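Local coordinates for protein putative transcriptional regulator (Streptomyces coelicolor, PDB 2ZB9) that probably binds DNA as a TetR-family transcription regulator, reading its target sites through a helix-turn-helix motif, at residues S56-T59 / L60-W64; L128-A131 / Y132-L135; A138-R141 / A142-A145. One frame throughout, in Å; residues are numbered along the deposited sequence.

Overall arrangement
All three contacts are local, each along or at the ends of one helix, so none closes a long loop. They follow one another and neither nest nor cross. Contact 1 comes first, on helix 57-63, the second helix of the predicted helix-turn-helix. Contacts 2 and 3 share helix 126-153 of the C-terminal domain, where Arg133 O and Ala138 N, five residues on and 2.9 Å away, form a probable hydrogen bond. Their centres lie about 14 Å apart, and both touch the second subunit. Contact 1, about 18 Å from contact 2 between centres, does not touch it. Helix 67-83 meets all three: Asp73 bonds to Trp64, and other residues pack on contacts 2 and 3.

Contact 1. Residues S56-T59 / L60-W64; sequences SKTT and LYKWW
In Thr59, chi1 of -53° sets OG1 beside the backbone N and so puts CG2 anti to it. Trp63 swings its indole beside its own N, chi1 -66°. The methyl therefore lies over one face of the indole. It sits 3.6 Å from the centroid of the six-membered ring, nearly on the ring normal, in a CH-pi contact. With an alanine in place of Trp63, the Thr59 methyl is likely to lose its aromatic cover, and a gap would probably open beside Val24. Trp63 N bonds to Thr59 O at 3.3 Å. Thr59 OG1 donates to Ser56 OG, 3.2 Å, at the N-cap. On another side of the same helix, Lys57 and Tyr61 run side by side. Lys57 CB lies over one face of the Tyr61 ring. Lys57 CE touches Tyr61 OH at 3.4 Å, while the lysine NZ goes to Glu47 in a salt bridge. The straight bond from Tyr61 N to Lys57 O, 2.7 Å, fixes this turn. This is the second helix of a predicted helix-turn-helix, the one that usually reads DNA in TetR proteins. Leu60 packs on Phe46, Val49 and Ala50 of helix 46-53, and Trp63 and Trp64 lean on helix 20-39.

Contact 2. Residues L128-A131 / Y132-L135; sequences LATA and YRQL
Ala129 O is gripped by two donors. Arg133 N bonds to Ala129 O at 3.2 Å. A water donates to Ala129 O at 2.9 Å. The same water accepts a weak bond from Arg133 NH1. The Arg133 chain bends at chi3, -70°, and folds its guanidinium back along the helix. One face of that group lies over Ala129 O and Thr130 CA, near the rim. A second water spans Thr130 OG1 and Arg133 NH2, the latter bond weak. The two waters link the folded arginine to the preceding turn only weakly. Thr130 OG1 also bonds to Ala126 O. The Thr130 methyl faces the other way along the surface, alongside the extended Gln134, with CG2 3.7 Å from OE1. Leu135 N bonds to Ala131 O at 2.8 Å, and Leu135 CD1 only loosely meets Ala131 CB. The helix widens into a pi-type turn at 133-135. Arg133, Thr130 and Gln134 lie on a more polar side, and Arg133 also packs on Asp182 of the second subunit. Tyr132 is buried against Leu115 and Ile119 of helix 110-122 and meets Ile180 of the second subunit, while Leu128 and Leu135 rest on helix 67-83.

Contact 3. Residues A138-R141 / A142-A145; sequences AQRR and ALAA
Arg140 and Leu143 make the one close side-chain meeting here. Leu143 CD2 comes over one face of the guanidinium, 3.7 Å from Arg140 NH1. The contact is apolar methyl against a flat charged group. Arg140 gets there by curling: its chain bends at chi2, -60°, and again at chi3, which brings the end back toward the following turn. Its NH2 hydrogen-bonds to Leu83 O, which helps to fix how the group is turned. The same methyl also touches Gln139 O, at 3.7 Å from Leu143 CD2. The backbone sets the spacing. Leu143 N bonds to Gln139 O at 3.0 Å, and Ala144 N to Arg140 O at 3.0 Å, here in the carbonyl plane. Ala145 N to Arg141 O is the shortest of these bonds, 2.7 Å, and nearly straight. Arg141 behaves differently from Arg140. It is extended from CG to NE; its NH2 makes a salt bridge to Asp168 and its NH1 a hydrogen bond to Gln164. Ala144 packs on Trp171 and Ala145 on Val163, both of helix 163-179, while Arg140 and Gln139 rest on Phe76 of helix 67-83 and Arg141 meets His176 of the second subunit.

Contact 1. Residues S56-T59 / L60-W64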
loop_
_atom_site.group_PDB
_atom_site.type_symbol
_atom_site.label_atom_id
_atom_site.label_comp_id
_atom_site.label_asym_id
_atom_site.label_seq_id
_atom_site.Cartn_x
_atom_site.Cartn_y
_atom_site.Cartn_z
ATOM N N SER A 56 9.847 -31.883 -15.369
ATOM C CA SER A 56 11.213 -31.393 -15.530
ATOM C C SER A 56 11.346 -29.879 -15.433
ATOM O O SER A 56 10.427 -29.138 -15.770
ATOM C CB SER A 56 11.790 -31.855 -16.871
ATOM O OG SER A 56 11.111 -31.226 -17.946
ATOM N N LYS A 57 12.508 -29.433 -14.973
ATOM C CA LYS A 57 12.788 -28.010 -14.842
ATOM C C LYS A 57 12.701 -27.322 -16.197
ATOM O O LYS A 57 12.286 -26.166 -16.289
ATOM C CB LYS A 57 14.180 -27.801 -14.244
ATOM C CG LYS A 57 14.315 -28.289 -12.815
ATOM C CD LYS A 57 15.774 -28.496 -12.432
ATOM C CE LYS A 57 16.585 -27.217 -12.550
ATOM N NZ LYS A 57 18.033 -27.482 -12.298
ATOM N N THR A 58 13.091 -28.041 -17.246
ATOM C CA THR A 58 13.055 -27.511 -18.607
ATOM C C THR A 58 11.681 -26.932 -18.899
ATOM O O THR A 58 11.551 -25.813 -19.389
ATOM C CB THR A 58 13.347 -28.615 -19.643
ATOM O OG1 THR A 58 14.689 -29.083 -19.471
ATOM C CG2 THR A 58 13.171 -28.085 -21.060
ATOM N N THR A 59 10.656 -27.713 -18.596
ATOM C CA THR A 59 9.285 -27.290 -18.812
ATOM C C THR A 59 8.949 -26.127 -17.874
ATOM O O THR A 59 8.290 -25.169 -18.275
ATOM C CB THR A 59 8.324 -28.454 -18.549
ATOM O OG1 THR A 59 8.728 -29.586 -19.331
ATOM C CG2 THR A 59 6.913 -28.069 -18.922
ATOM N N LEU A 60 9.415 -26.216 -16.632
ATOM C CA LEU A 60 9.171 -25.175 -15.636
ATOM C C LEU A 60 9.722 -23.828 -16.102
ATOM O O LEU A 60 9.025 -22.814 -16.075
ATOM C CB LEU A 60 9.814 -25.571 -14.307
ATOM C CG LEU A 60 8.980 -26.280 -13.234
ATOM C CD1 LEU A 60 7.938 -27.205 -13.847
ATOM C CD2 LEU A 60 9.922 -27.033 -12.314
ATOM N N TYR A 61 10.974 -23.827 -16.539
ATOM C CA TYR A 61 11.618 -22.609 -17.018
ATOM C C TYR A 61 10.845 -21.965 -18.170
ATOM O O TYR A 61 10.799 -20.740 -18.287
ATOM C CB TYR A 61 13.054 -22.920 -17.453
ATOM C CG TYR A 61 14.010 -23.189 -16.305
ATOM C CD1 TYR A 61 15.127 -24.006 -16.482
ATOM C CD2 TYR A 61 13.808 -22.617 -15.051
ATOM C CE1 TYR A 61 16.019 -24.250 -15.434
ATOM C CE2 TYR A 61 14.694 -22.851 -13.996
ATOM C CZ TYR A 61 15.797 -23.670 -14.195
ATOM O OH TYR A 61 16.672 -23.912 -13.157
ATOM N N LYS A 62 10.229 -22.786 -19.012
ATOM C CA LYS A 62 9.459 -22.278 -20.147
ATOM C C LYS A 62 8.217 -21.508 -19.711
ATOM O O LYS A 62 7.880 -20.472 -20.293
ATOM C CB LYS A 62 9.007 -23.423 -21.056
ATOM C CG LYS A 62 10.114 -24.215 -21.722
ATOM C CD LYS A 62 9.493 -25.281 -22.612
ATOM C CE LYS A 62 10.529 -26.198 -23.236
ATOM N NZ LYS A 62 9.845 -27.252 -24.040
ATOM N N TRP A 63 7.526 -22.027 -18.700
ATOM C CA TRP A 63 6.310 -21.388 -18.210
ATOM C C TRP A 63 6.554 -20.247 -17.228
ATOM O O TRP A 63 5.769 -19.303 -17.164
ATOM C CB TRP A 63 5.394 -22.424 -17.558
ATOM C CG TRP A 63 4.852 -23.435 -18.509
ATOM C CD1 TRP A 63 4.567 -23.247 -19.831
ATOM C CD2 TRP A 63 4.440 -24.768 -18.195
ATOM N NE1 TRP A 63 3.999 -24.380 -20.358
ATOM C CE2 TRP A 63 3.909 -25.332 -19.376
ATOM C CE3 TRP A 63 4.465 -25.545 -17.028
ATOM C CZ2 TRP A 63 3.406 -26.635 -19.427
ATOM C CZ3 TRP A 63 3.964 -26.845 -17.077
ATOM C CH2 TRP A 63 3.441 -27.375 -18.271
ATOM N N TRP A 64 7.633 -20.334 -16.459
ATOM C CA TRP A 64 7.953 -19.290 -15.491
ATOM C C TRP A 64 9.415 -18.905 -15.632
ATOM O O TRP A 64 10.306 -19.586 -15.126
ATOM C CB TRP A 64 7.654 -19.775 -14.071
ATOM C CG TRP A 64 6.218 -20.138 -13.897
ATOM C CD1 TRP A 64 5.166 -19.279 -13.759
ATOM C CD2 TRP A 64 5.656 -21.454 -13.936
ATOM N NE1 TRP A 64 3.983 -19.978 -13.717
ATOM C CE2 TRP A 64 4.254 -21.319 -13.827
ATOM C CE3 TRP A 64 6.201 -22.743 -14.059
ATOM C CZ2 TRP A 64 3.388 -22.413 -13.836
ATOM C CZ3 TRP A 64 5.340 -23.834 -14.067
ATOM C CH2 TRP A 64 3.950 -23.662 -13.958
#

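Contact 2. Residues L128-A131 / Y132-L135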
loop_
_atom_site.group_PDB
_atom_site.type_symbol
_atom_site.label_atom_id
_atom_site.label_comp_id
_atom_site.label_asym_id
_atom_site.label_seq_id
_atom_site.Cartn_x
_atom_site.Cartn_y
_atom_site.Cartn_z
ATOM N N LEU A 128 10.553 -7.717 -11.116
ATOM C CA LEU A 128 9.646 -8.326 -10.157
ATOM C C LEU A 128 8.353 -7.502 -10.085
ATOM O O LEU A 128 7.252 -8.060 -10.030
ATOM C CB LEU A 128 10.316 -8.418 -8.780
ATOM C CG LEU A 128 9.521 -9.113 -7.670
ATOM C CD1 LEU A 128 9.218 -10.550 -8.082
ATOM C CD2 LEU A 128 10.313 -9.081 -6.370
ATOM N N ALA A 129 8.489 -6.180 -10.100
ATOM C CA ALA A 129 7.327 -5.297 -10.051
ATOM C C ALA A 129 6.410 -5.599 -11.233
ATOM O O ALA A 129 5.195 -5.670 -11.085
ATOM C CB ALA A 129 7.771 -3.825 -10.086
ATOM N N THR A 130 6.997 -5.785 -12.409
ATOM C CA THR A 130 6.211 -6.092 -13.599
ATOM C C THR A 130 5.475 -7.418 -13.449
ATOM O O THR A 130 4.306 -7.530 -13.818
ATOM C CB THR A 130 7.105 -6.145 -14.856
ATOM O OG1 THR A 130 7.600 -4.830 -15.135
ATOM C CG2 THR A 130 6.323 -6.658 -16.061
ATOM N N ALA A 131 6.159 -8.420 -12.905
ATOM C CA ALA A 131 5.559 -9.737 -12.701
ATOM C C ALA A 131 4.454 -9.683 -11.639
ATOM O O ALA A 131 3.446 -10.389 -11.734
ATOM C CB ALA A 131 6.631 -10.736 -12.289
ATOM N N TYR A 132 4.648 -8.851 -10.624
ATOM C CA TYR A 132 3.653 -8.729 -9.564
ATOM C C TYR A 132 2.317 -8.259 -10.153
ATOM O O TYR A 132 1.247 -8.782 -9.811
ATOM C CB TYR A 132 4.138 -7.738 -8.504
ATOM C CG TYR A 132 3.257 -7.694 -7.279
ATOM C CD1 TYR A 132 3.497 -8.535 -6.193
ATOM C CD2 TYR A 132 2.158 -6.837 -7.221
ATOM C CE1 TYR A 132 2.663 -8.521 -5.075
ATOM C CE2 TYR A 132 1.317 -6.816 -6.110
ATOM C CZ TYR A 132 1.575 -7.660 -5.043
ATOM O OH TYR A 132 0.740 -7.644 -3.950
ATOM N N ARG A 133 2.382 -7.278 -11.046
ATOM C CA ARG A 133 1.180 -6.756 -11.692
ATOM C C ARG A 133 0.576 -7.761 -12.677
ATOM O O ARG A 133 -0.625 -8.037 -12.646
ATOM C CB ARG A 133 1.492 -5.450 -12.442
ATOM C CG ARG A 133 1.846 -4.261 -11.543
ATOM C CD ARG A 133 1.761 -2.933 -12.307
ATOM N NE ARG A 133 2.823 -2.787 -13.302
ATOM C CZ ARG A 133 4.087 -2.484 -13.009
ATOM N NH1 ARG A 133 4.453 -2.288 -11.747
ATOM N NH2 ARG A 133 4.992 -2.382 -13.976
ATOM N N GLN A 134 1.409 -8.317 -13.546
ATOM C CA GLN A 134 0.916 -9.260 -14.549
ATOM C C GLN A 134 0.370 -10.569 -14.007
ATOM O O GLN A 134 -0.599 -11.100 -14.538
ATOM C CB GLN A 134 2.014 -9.557 -15.581
ATOM C CG GLN A 134 2.249 -8.401 -16.552
ATOM C CD GLN A 134 3.435 -8.619 -17.485
ATOM O OE1 GLN A 134 3.668 -7.826 -18.399
ATOM N NE2 GLN A 134 4.193 -9.687 -17.253
ATOM N N LEU A 135 0.977 -11.084 -12.945
ATOM C CA LEU A 135 0.547 -12.359 -12.392
ATOM C C LEU A 135 -0.351 -12.273 -11.158
ATOM O O LEU A 135 -1.014 -13.248 -10.809
ATOM C CB LEU A 135 1.782 -13.213 -12.092
ATOM C CG LEU A 135 2.671 -13.474 -13.315
ATOM C CD1 LEU A 135 3.973 -14.131 -12.873
ATOM C CD2 LEU A 135 1.926 -14.356 -14.321
HETATM O O HOH W 1 4.126 -3.496 -9.429
HETATM O O HOH W 2 8.256 -2.529 -13.408
#

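Contact 3. Residues A138-R141 / A142-A145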
loop_
_atom_site.group_PDB
_atom_site.type_symbol
_atom_site.label_atom_id
_atom_site.label_comp_id
_atom_site.label_asym_id
_atom_site.label_seq_id
_atom_site.Cartn_x
_atom_site.Cartn_y
_atom_site.Cartn_z
ATOM N N ALA A 138 -2.921 -7.020 -11.101
ATOM C CA ALA A 138 -3.785 -6.604 -12.203
ATOM C C ALA A 138 -5.061 -7.435 -12.244
ATOM O O ALA A 138 -6.156 -6.894 -12.397
ATOM C CB ALA A 138 -3.050 -6.708 -13.540
ATOM N N GLN A 139 -4.918 -8.750 -12.106
ATOM C CA GLN A 139 -6.065 -9.642 -12.126
ATOM C C GLN A 139 -6.916 -9.495 -10.861
ATOM O O GLN A 139 -8.132 -9.576 -10.934
ATOM C CB GLN A 139 -5.611 -11.097 -12.258
ATOM C CG GLN A 139 -4.669 -11.366 -13.416
ATOM C CD GLN A 139 -4.128 -12.785 -13.395
ATOM O OE1 GLN A 139 -4.855 -13.743 -13.668
ATOM N NE2 GLN A 139 -2.851 -12.929 -13.049
ATOM N N ARG A 140 -6.289 -9.293 -9.703
ATOM C CA ARG A 140 -7.078 -9.134 -8.479
ATOM C C ARG A 140 -7.963 -7.905 -8.665
ATOM O O ARG A 140 -9.163 -7.937 -8.382
ATOM C CB ARG A 140 -6.181 -8.930 -7.249
ATOM C CG ARG A 140 -5.321 -10.128 -6.836
ATOM C CD ARG A 140 -6.147 -11.364 -6.477
ATOM N NE ARG A 140 -7.418 -11.029 -5.839
ATOM C CZ ARG A 140 -8.451 -11.861 -5.766
ATOM N NH1 ARG A 140 -8.354 -13.085 -6.278
ATOM N NH2 ARG A 140 -9.604 -11.455 -5.248
ATOM N N ARG A 141 -7.359 -6.824 -9.155
ATOM C CA ARG A 141 -8.082 -5.581 -9.400
ATOM C C ARG A 141 -9.257 -5.749 -10.341
ATOM O O ARG A 141 -10.339 -5.228 -10.083
ATOM C CB ARG A 141 -7.165 -4.529 -10.004
ATOM C CG ARG A 141 -6.340 -3.780 -9.009
ATOM C CD ARG A 141 -5.895 -2.472 -9.626
ATOM N NE ARG A 141 -5.190 -1.673 -8.648
ATOM C CZ ARG A 141 -5.621 -0.517 -8.168
ATOM N NH1 ARG A 141 -6.773 0.004 -8.579
ATOM N NH2 ARG A 141 -4.890 0.108 -7.262
ATOM N N ALA A 142 -9.030 -6.449 -11.449
ATOM C CA ALA A 142 -10.079 -6.667 -12.438
ATOM C C ALA A 142 -11.232 -7.432 -11.810
ATOM O O ALA A 142 -12.393 -7.156 -12.091
ATOM C CB ALA A 142 -9.523 -7.437 -13.645
ATOM N N LEU A 143 -10.901 -8.394 -10.955
ATOM C CA LEU A 143 -11.900 -9.213 -10.269
ATOM C C LEU A 143 -12.736 -8.312 -9.353
ATOM O O LEU A 143 -13.960 -8.401 -9.316
ATOM C CB LEU A 143 -11.193 -10.304 -9.451
ATOM C CG LEU A 143 -11.324 -11.803 -9.773
ATOM C CD1 LEU A 143 -11.827 -12.054 -11.197
ATOM C CD2 LEU A 143 -9.964 -12.461 -9.544
ATOM N N ALA A 144 -12.069 -7.431 -8.620
ATOM C CA ALA A 144 -12.769 -6.518 -7.727
ATOM C C ALA A 144 -13.581 -5.469 -8.507
ATOM O O ALA A 144 -14.759 -5.231 -8.217
ATOM C CB ALA A 144 -11.765 -5.835 -6.806
ATOM N N ALA A 145 -12.957 -4.844 -9.501
ATOM C CA ALA A 145 -13.641 -3.824 -10.291
ATOM C C ALA A 145 -14.875 -4.420 -10.963
ATOM O O ALA A 145 -15.901 -3.757 -11.108
ATOM C CB ALA A 145 -12.694 -3.251 -11.336
#